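Phenolpthiocerol synthesis type-I polyketide synthase ppsA (PDB 7AKC) probably takes part in building the lipid core of phthiocerols and phenolphthiocerols in mycobacteria, its acyltransferase domain, the piece crystallised here, loading extender units. Local coordinates at residues A[105-119]-A[236-248]. Sequence-based numbering, arbitrary orientation.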
ATOM      1  N   PRO A 105       3.104  -8.879  15.838  1.00 63.63           N
ATOM      2  CA  PRO A 105       3.227  -9.453  14.489  1.00 59.77           C
ATOM      3  C   PRO A 105       4.436 -10.341  14.297  1.00 55.78           C
ATOM      4  O   PRO A 105       5.535 -10.050  14.764  1.00 56.81           O
ATOM      5  CB  PRO A 105       3.336  -8.221  13.589  1.00 60.63           C
ATOM      6  CG  PRO A 105       3.964  -7.194  14.433  1.00 62.11           C
ATOM      7  CD  PRO A 105       3.562  -7.476  15.876  1.00 62.00           C
ATOM      8  N   ASP A 106       4.216 -11.456  13.640  1.00 51.73           N
ATOM      9  CA  ASP A 106       5.288 -12.337  13.205  1.00 49.28           C
ATOM     10  C   ASP A 106       5.788 -11.904  11.803  1.00 46.94           C
ATOM     11  O   ASP A 106       6.857 -12.332  11.366  1.00 48.19           O
ATOM     12  CB  ASP A 106       4.769 -13.769  13.157  1.00 50.45           C
ATOM     13  CG  ASP A 106       4.243 -14.214  14.509  1.00 55.94           C
ATOM     14  OD1 ASP A 106       5.065 -14.335  15.455  1.00 56.78           O
ATOM     15  OD2 ASP A 106       3.009 -14.419  14.632  1.00 57.45           O
ATOM     16  N   LEU A 107       5.018 -11.049  11.114  1.00 43.43           N
ATOM     17  CA  LEU A 107       5.285 -10.599   9.769  1.00 41.16           C
ATOM     18  C   LEU A 107       4.488  -9.319   9.535  1.00 39.49           C
ATOM     19  O   LEU A 107       3.415  -9.115  10.123  1.00 39.75           O
ATOM     20  CB  LEU A 107       4.790 -11.670   8.794  1.00 40.88           C
ATOM     21  CG  LEU A 107       5.171 -11.476   7.344  1.00 41.23           C
ATOM     22  CD1 LEU A 107       6.415 -12.257   7.007  1.00 41.19           C
ATOM     23  CD2 LEU A 107       4.039 -11.914   6.425  1.00 42.66           C
ATOM     24  N   VAL A 108       5.050  -8.429   8.739  1.00 37.45           N
ATOM     25  CA  VAL A 108       4.336  -7.203   8.374  1.00 36.45           C
ATOM     26  C   VAL A 108       4.229  -7.068   6.861  1.00 34.70           C
ATOM     27  O   VAL A 108       5.105  -7.515   6.129  1.00 34.26           O
ATOM     28  CB  VAL A 108       4.921  -5.934   9.052  1.00 38.39           C
ATOM     29  CG1 VAL A 108       4.879  -6.044  10.575  1.00 39.72           C
ATOM     30  CG2 VAL A 108       6.325  -5.648   8.563  1.00 39.06           C
ATOM     31  N   ILE A 109       3.140  -6.423   6.384  1.00 33.03           N
ATOM     32  CA  ILE A 109       2.945  -6.131   4.974  1.00 31.01           C
ATOM     33  C   ILE A 109       2.452  -4.712   4.907  1.00 31.01           C
ATOM     34  O   ILE A 109       1.494  -4.352   5.569  1.00 31.61           O
ATOM     35  CB  ILE A 109       1.951  -7.107   4.304  1.00 30.20           C
ATOM     36  CG1 ILE A 109       2.513  -8.557   4.315  1.00 29.98           C
ATOM     37  CG2 ILE A 109       1.649  -6.650   2.894  1.00 29.42           C
ATOM     38  CD1 ILE A 109       1.556  -9.635   3.796  1.00 31.60           C
ATOM     39  N   GLY A 110       3.141  -3.897   4.143  1.00 30.81           N
ATOM     40  CA  GLY A 110       2.761  -2.503   3.948  1.00 30.41           C
ATOM     41  C   GLY A 110       2.230  -2.355   2.535  1.00 29.56           C
ATOM     42  O   GLY A 110       2.871  -2.790   1.582  1.00 29.82           O
ATOM     43  N   HIS A 111       1.075  -1.709   2.397  1.00 27.76           N
ATOM     44  CA  HIS A 111       0.360  -1.434   1.156  1.00 27.69           C
ATOM     45  C   HIS A 111       0.646   0.018   0.759  1.00 29.34           C
ATOM     46  O   HIS A 111       0.420   0.942   1.553  1.00 30.12           O
ATOM     47  CB  HIS A 111      -1.127  -1.646   1.430  1.00 27.15           C
ATOM     48  CG  HIS A 111      -2.078  -1.193   0.377  1.00 26.97           C
ATOM     49  ND1 HIS A 111      -2.467   0.150   0.281  1.00 28.98           N
ATOM     50  CD2 HIS A 111      -2.814  -1.922  -0.495  1.00 28.65           C
ATOM     51  CE1 HIS A 111      -3.375   0.190  -0.687  1.00 30.23           C
ATOM     52  NE2 HIS A 111      -3.601  -1.030  -1.194  1.00 30.38           N
ATOM     53  N   SER A 112       1.172   0.226  -0.466  1.00 28.48           N
ATOM     54  CA  SER A 112       1.457   1.546  -0.990  1.00 28.11           C
ATOM     55  C   SER A 112       2.343   2.377  -0.005  1.00 28.68           C
ATOM     56  O   SER A 112       3.331   1.856   0.509  1.00 29.64           O
ATOM     57  CB  SER A 112       0.137   2.236  -1.393  1.00 27.35           C
ATOM     58  OG  SER A 112       0.324   3.561  -1.883  1.00 30.35           O
ATOM     59  N   MET A 113       1.955   3.601   0.327  1.00 31.17           N
ATOM     60  CA  MET A 113       2.683   4.444   1.271  1.00 33.29           C
ATOM     61  C   MET A 113       2.830   3.809   2.675  1.00 36.10           C
ATOM     62  O   MET A 113       3.709   4.201   3.434  1.00 37.24           O
ATOM     63  CB  MET A 113       2.040   5.835   1.331  1.00 33.21           C
ATOM     64  CG  MET A 113       1.758   6.446  -0.037  1.00 36.28           C
ATOM     65  SD  MET A 113       3.243   7.050  -0.872  1.00 39.08           S
ATOM     66  CE  MET A 113       3.613   5.617  -2.009  1.00 33.88           C
ATOM     67  N   GLY A 114       2.040   2.779   2.969  1.00 36.33           N
ATOM     68  CA  GLY A 114       2.074   2.045   4.227  1.00 36.39           C
ATOM     69  C   GLY A 114       3.319   1.201   4.437  1.00 37.23           C
ATOM     70  O   GLY A 114       3.569   0.742   5.555  1.00 38.08           O
ATOM     71  N   GLU A 115       4.090   0.939   3.357  1.00 36.92           N
ATOM     72  CA  GLU A 115       5.319   0.141   3.464  1.00 36.93           C
ATOM     73  C   GLU A 115       6.372   0.864   4.325  1.00 38.48           C
ATOM     74  O   GLU A 115       7.195   0.202   4.947  1.00 39.21           O
ATOM     75  CB  GLU A 115       5.865  -0.231   2.071  1.00 36.64           C
ATOM     76  CG  GLU A 115       7.096  -1.117   2.146  1.00 37.05           C
ATOM     77  CD  GLU A 115       7.194  -2.031   0.943  1.00 32.65           C
ATOM     78  OE1 GLU A 115       8.215  -1.939   0.229  1.00 33.54           O
ATOM     79  OE2 GLU A 115       6.269  -2.844   0.725  1.00 30.83           O
ATOM     80  N   VAL A 116       6.324   2.209   4.428  1.00 39.40           N
ATOM     81  CA  VAL A 116       7.250   2.920   5.338  1.00 41.21           C
ATOM     82  C   VAL A 116       6.990   2.465   6.778  1.00 43.44           C
ATOM     83  O   VAL A 116       7.930   2.056   7.477  1.00 45.85           O
ATOM     84  CB  VAL A 116       7.168   4.458   5.225  1.00 41.83           C
ATOM     85  CG1 VAL A 116       7.952   5.130   6.356  1.00 43.47           C
ATOM     86  CG2 VAL A 116       7.690   4.919   3.883  1.00 42.74           C
ATOM     87  N   ALA A 117       5.718   2.504   7.216  1.00 44.04           N
ATOM     88  CA  ALA A 117       5.397   2.116   8.597  1.00 46.13           C
ATOM     89  C   ALA A 117       5.702   0.659   8.873  1.00 46.30           C
ATOM     90  O   ALA A 117       6.153   0.327   9.977  1.00 47.88           O
ATOM     91  CB  ALA A 117       3.940   2.417   8.905  1.00 47.45           C
ATOM     92  N   ALA A 118       5.479  -0.208   7.871  1.00 45.13           N
ATOM     93  CA  ALA A 118       5.765  -1.636   7.976  1.00 45.05           C
ATOM     94  C   ALA A 118       7.269  -1.826   8.096  1.00 47.96           C
ATOM     95  O   ALA A 118       7.700  -2.610   8.937  1.00 48.82           O
ATOM     96  CB  ALA A 118       5.231  -2.389   6.748  1.00 44.46           C
ATOM     97  N   ALA A 119       8.080  -1.079   7.326  1.00 49.12           N
ATOM     98  CA  ALA A 119       9.544  -1.157   7.453  1.00 50.90           C
ATOM     99  C   ALA A 119       9.996  -0.719   8.821  1.00 52.87           C
ATOM    100  O   ALA A 119      10.969  -1.276   9.328  1.00 52.55           O
ATOM    101  CB  ALA A 119      10.233  -0.320   6.387  1.00 51.24           C
ATOM    102  N   THR A 236      18.891  -4.874   8.563  1.00 78.73           N
ATOM    103  CA  THR A 236      18.186  -6.120   8.310  1.00 79.29           C
ATOM    104  C   THR A 236      16.999  -6.133   9.279  1.00 78.44           C
ATOM    105  O   THR A 236      17.168  -5.845  10.470  1.00 79.50           O
ATOM    106  CB  THR A 236      19.130  -7.300   8.594  1.00 82.51           C
ATOM    107  OG1 THR A 236      20.111  -7.358   7.562  1.00 84.46           O
ATOM    108  CG2 THR A 236      18.401  -8.635   8.694  1.00 83.29           C
ATOM    109  N   PRO A 237      15.786  -6.382   8.781  1.00 76.72           N
ATOM    110  CA  PRO A 237      14.629  -6.391   9.683  1.00 75.87           C
ATOM    111  C   PRO A 237      14.705  -7.485  10.759  1.00 75.37           C
ATOM    112  O   PRO A 237      15.195  -8.590  10.528  1.00 76.66           O
ATOM    113  CB  PRO A 237      13.437  -6.576   8.734  1.00 76.34           C
ATOM    114  CG  PRO A 237      14.010  -7.237   7.531  1.00 77.22           C
ATOM    115  CD  PRO A 237      15.408  -6.720   7.393  1.00 76.19           C
ATOM    116  N   THR A 238      14.248  -7.136  11.949  1.00 73.97           N
ATOM    117  CA  THR A 238      14.154  -8.033  13.081  1.00 74.17           C
ATOM    118  C   THR A 238      12.888  -8.903  12.981  1.00 70.67           C
ATOM    119  O   THR A 238      12.850  -9.968  13.548  1.00 71.80           O
ATOM    120  CB  THR A 238      14.236  -7.242  14.390  1.00 78.53           C
ATOM    121  OG1 THR A 238      13.051  -6.469  14.544  1.00 80.06           O
ATOM    122  CG2 THR A 238      15.450  -6.324  14.443  1.00 80.56           C
ATOM    123  N   ILE A 239      11.838  -8.418  12.320  1.00 66.97           N
ATOM    124  CA  ILE A 239      10.597  -9.155  12.088  1.00 63.19           C
ATOM    125  C   ILE A 239      10.460  -9.328  10.567  1.00 58.30           C
ATOM    126  O   ILE A 239      10.863  -8.444   9.809  1.00 58.00           O
ATOM    127  CB  ILE A 239       9.411  -8.349  12.680  1.00 63.88           C
ATOM    128  CG1 ILE A 239       9.540  -8.223  14.204  1.00 64.98           C
ATOM    129  CG2 ILE A 239       8.051  -8.919  12.294  1.00 64.40           C
ATOM    130  CD1 ILE A 239       8.603  -7.166  14.772  1.00 66.70           C
ATOM    131  N   GLY A 240       9.901 -10.448  10.128  1.00 54.22           N
ATOM    132  CA  GLY A 240       9.682 -10.679   8.698  1.00 51.15           C
ATOM    133  C   GLY A 240       8.823  -9.620   8.032  1.00 46.75           C
ATOM    134  O   GLY A 240       7.923  -9.069   8.654  1.00 46.71           O
ATOM    135  N   ILE A 241       9.140  -9.285   6.788  1.00 42.56           N
ATOM    136  CA  ILE A 241       8.375  -8.331   6.017  1.00 39.75           C
ATOM    137  C   ILE A 241       8.332  -8.798   4.574  1.00 37.20           C
ATOM    138  O   ILE A 241       9.333  -9.311   4.048  1.00 38.19           O
ATOM    139  CB  ILE A 241       8.973  -6.908   6.127  1.00 39.49           C
ATOM    140  CG1 ILE A 241       8.187  -5.903   5.235  1.00 38.53           C
ATOM    141  CG2 ILE A 241      10.484  -6.894   5.854  1.00 40.48           C
ATOM    142  CD1 ILE A 241       8.381  -4.474   5.629  1.00 40.69           C
ATOM    143  N   ILE A 242       7.142  -8.744   4.003  1.00 33.75           N
ATOM    144  CA  ILE A 242       6.971  -8.997   2.590  1.00 32.56           C
ATOM    145  C   ILE A 242       6.708  -7.646   1.958  1.00 31.81           C
ATOM    146  O   ILE A 242       5.741  -6.951   2.322  1.00 32.08           O
ATOM    147  CB  ILE A 242       5.870 -10.005   2.224  1.00 31.70           C
ATOM    148  CG1 ILE A 242       6.071 -11.325   3.009  1.00 32.27           C
ATOM    149  CG2 ILE A 242       5.844 -10.215   0.701  1.00 30.82           C
ATOM    150  CD1 ILE A 242       5.027 -12.330   2.756  1.00 35.32           C
ATOM    151  N   SER A 243       7.617  -7.207   1.086  1.00 30.79           N
ATOM    152  CA  SER A 243       7.413  -5.932   0.385  1.00 27.82           C
ATOM    153  C   SER A 243       6.348  -6.093  -0.694  1.00 27.27           C
ATOM    154  O   SER A 243       6.248  -7.135  -1.327  1.00 27.52           O
ATOM    155  CB  SER A 243       8.716  -5.515  -0.286  1.00 27.80           C
ATOM    156  OG  SER A 243       8.583  -4.295  -0.994  1.00 28.74           O
ATOM    157  N   THR A 244       5.592  -5.037  -0.941  1.00 26.14           N
ATOM    158  CA  THR A 244       4.636  -4.996  -2.037  1.00 25.29           C
ATOM    159  C   THR A 244       5.226  -4.194  -3.225  1.00 24.55           C
ATOM    160  O   THR A 244       4.527  -3.953  -4.234  1.00 24.68           O
ATOM    161  CB  THR A 244       3.324  -4.352  -1.553  1.00 26.43           C
ATOM    162  OG1 THR A 244       3.564  -3.020  -1.029  1.00 26.16           O
ATOM    163  CG2 THR A 244       2.569  -5.250  -0.522  1.00 25.61           C
ATOM    164  N   THR A 245       6.487  -3.799  -3.151  1.00 24.63           N
ATOM    165  CA  THR A 245       7.131  -3.004  -4.171  1.00 25.12           C
ATOM    166  C   THR A 245       7.475  -3.730  -5.469  1.00 25.25           C
ATOM    167  O   THR A 245       7.331  -3.136  -6.571  1.00 24.99           O
ATOM    168  CB  THR A 245       8.380  -2.346  -3.578  1.00 26.37           C
ATOM    169  OG1 THR A 245       7.951  -1.435  -2.548  1.00 26.75           O
ATOM    170  CG2 THR A 245       9.208  -1.591  -4.631  1.00 26.85           C
ATOM    171  N   TYR A 246       7.937  -4.971  -5.332  1.00 26.55           N
ATOM    172  CA  TYR A 246       8.442  -5.733  -6.493  1.00 28.13           C
ATOM    173  C   TYR A 246       7.551  -6.916  -6.875  1.00 28.02           C
ATOM    174  O   TYR A 246       6.971  -7.558  -6.006  1.00 26.86           O
ATOM    175  CB  TYR A 246       9.854  -6.241  -6.189  1.00 29.38           C
ATOM    176  CG  TYR A 246      10.792  -5.196  -5.650  1.00 32.61           C
ATOM    177  CD1 TYR A 246      11.475  -4.352  -6.508  1.00 33.30           C
ATOM    178  CD2 TYR A 246      11.000  -5.052  -4.291  1.00 34.79           C
ATOM    179  CE1 TYR A 246      12.340  -3.388  -6.028  1.00 35.71           C
ATOM    180  CE2 TYR A 246      11.858  -4.088  -3.795  1.00 37.02           C
ATOM    181  CZ  TYR A 246      12.531  -3.253  -4.667  1.00 37.99           C
ATOM    182  OH  TYR A 246      13.381  -2.301  -4.196  1.00 40.64           O
ATOM    183  N   ALA A 247       7.493  -7.188  -8.176  1.00 29.19           N
ATOM    184  CA  ALA A 247       6.742  -8.353  -8.654  1.00 31.81           C
ATOM    185  C   ALA A 247       7.407  -9.641  -8.149  1.00 34.16           C
ATOM    186  O   ALA A 247       6.720 -10.628  -7.936  1.00 35.67           O
ATOM    187  CB  ALA A 247       6.693  -8.375 -10.189  1.00 32.59           C
ATOM    188  N   ASP A 248       8.733  -9.622  -8.014  1.00 35.17           N
ATOM    189  CA  ASP A 248       9.475 -10.798  -7.497  1.00 37.27           C
ATOM    190  C   ASP A 248       9.567 -10.641  -5.989  1.00 39.18           C
ATOM    191  O   ASP A 248      10.272  -9.750  -5.542  1.00 39.07           O
ATOM    192  CB  ASP A 248      10.839 -10.951  -8.176  1.00 40.99           C
ATOM    193  CG  ASP A 248      11.670 -12.135  -7.701  1.00 46.10           C
ATOM    194  OD1 ASP A 248      11.137 -12.983  -6.969  1.00 45.91           O
ATOM    195  OD2 ASP A 248      12.848 -12.197  -8.078  1.00 50.84           O
TER
HETATM  196  O   HOH W   1       5.627  -4.323   2.949  1.00 32.33           O
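Residues 240-242 run parallel to strand 107-110 at the edge of a parallel sheet, 28° between the two directions, with Val108 N donating to Gly240 O (2.9 Å) and Val108 O accepting almost head-on from Ile242 N (3.2 Å). Beyond this point the strands part, and a water bridges the gap, accepting from Gly110 N and lying within bonding distance of Ile242 O and Glu115 OE2. On one face of the sheet Leu107 CD2 meets Ile242 CD1 obliquely, beneath helix 270-278. On the other, Ile241 has CG1 anti to its own N (chi1 177°), which carries CD1 over Val108 CG2 (3.8 Å) to Ala118 CB at the helix. Glu115 reaches from that helix on an extended chain, and its buried carboxylate is gripped by three consecutive residues. OE2 offers its syn lone pair to Thr244 N (2.8 Å), while OE1 takes Ser243 OG on the syn side, somewhat out of the carboxylate plane (2.7 Å), and Thr245 OG1 from well above the other face (2.8 Å); His259 also bonds OE1. Ser243 OG in turn accepts from Thr245 N, an ST turn that fixes its hydroxyl. Thr244 OG1 donates in the carbonyl plane to Gly110 O (2.7 Å). The bonds to Gly110 O and Glu115 tie residues 243-245 to the two arms of a strand-turn-helix that fits the GxSxG nucleophile elbow of acyltransferases, Gly110 to Gly114, where Ser112, bonded to His214, is probably the nucleophile.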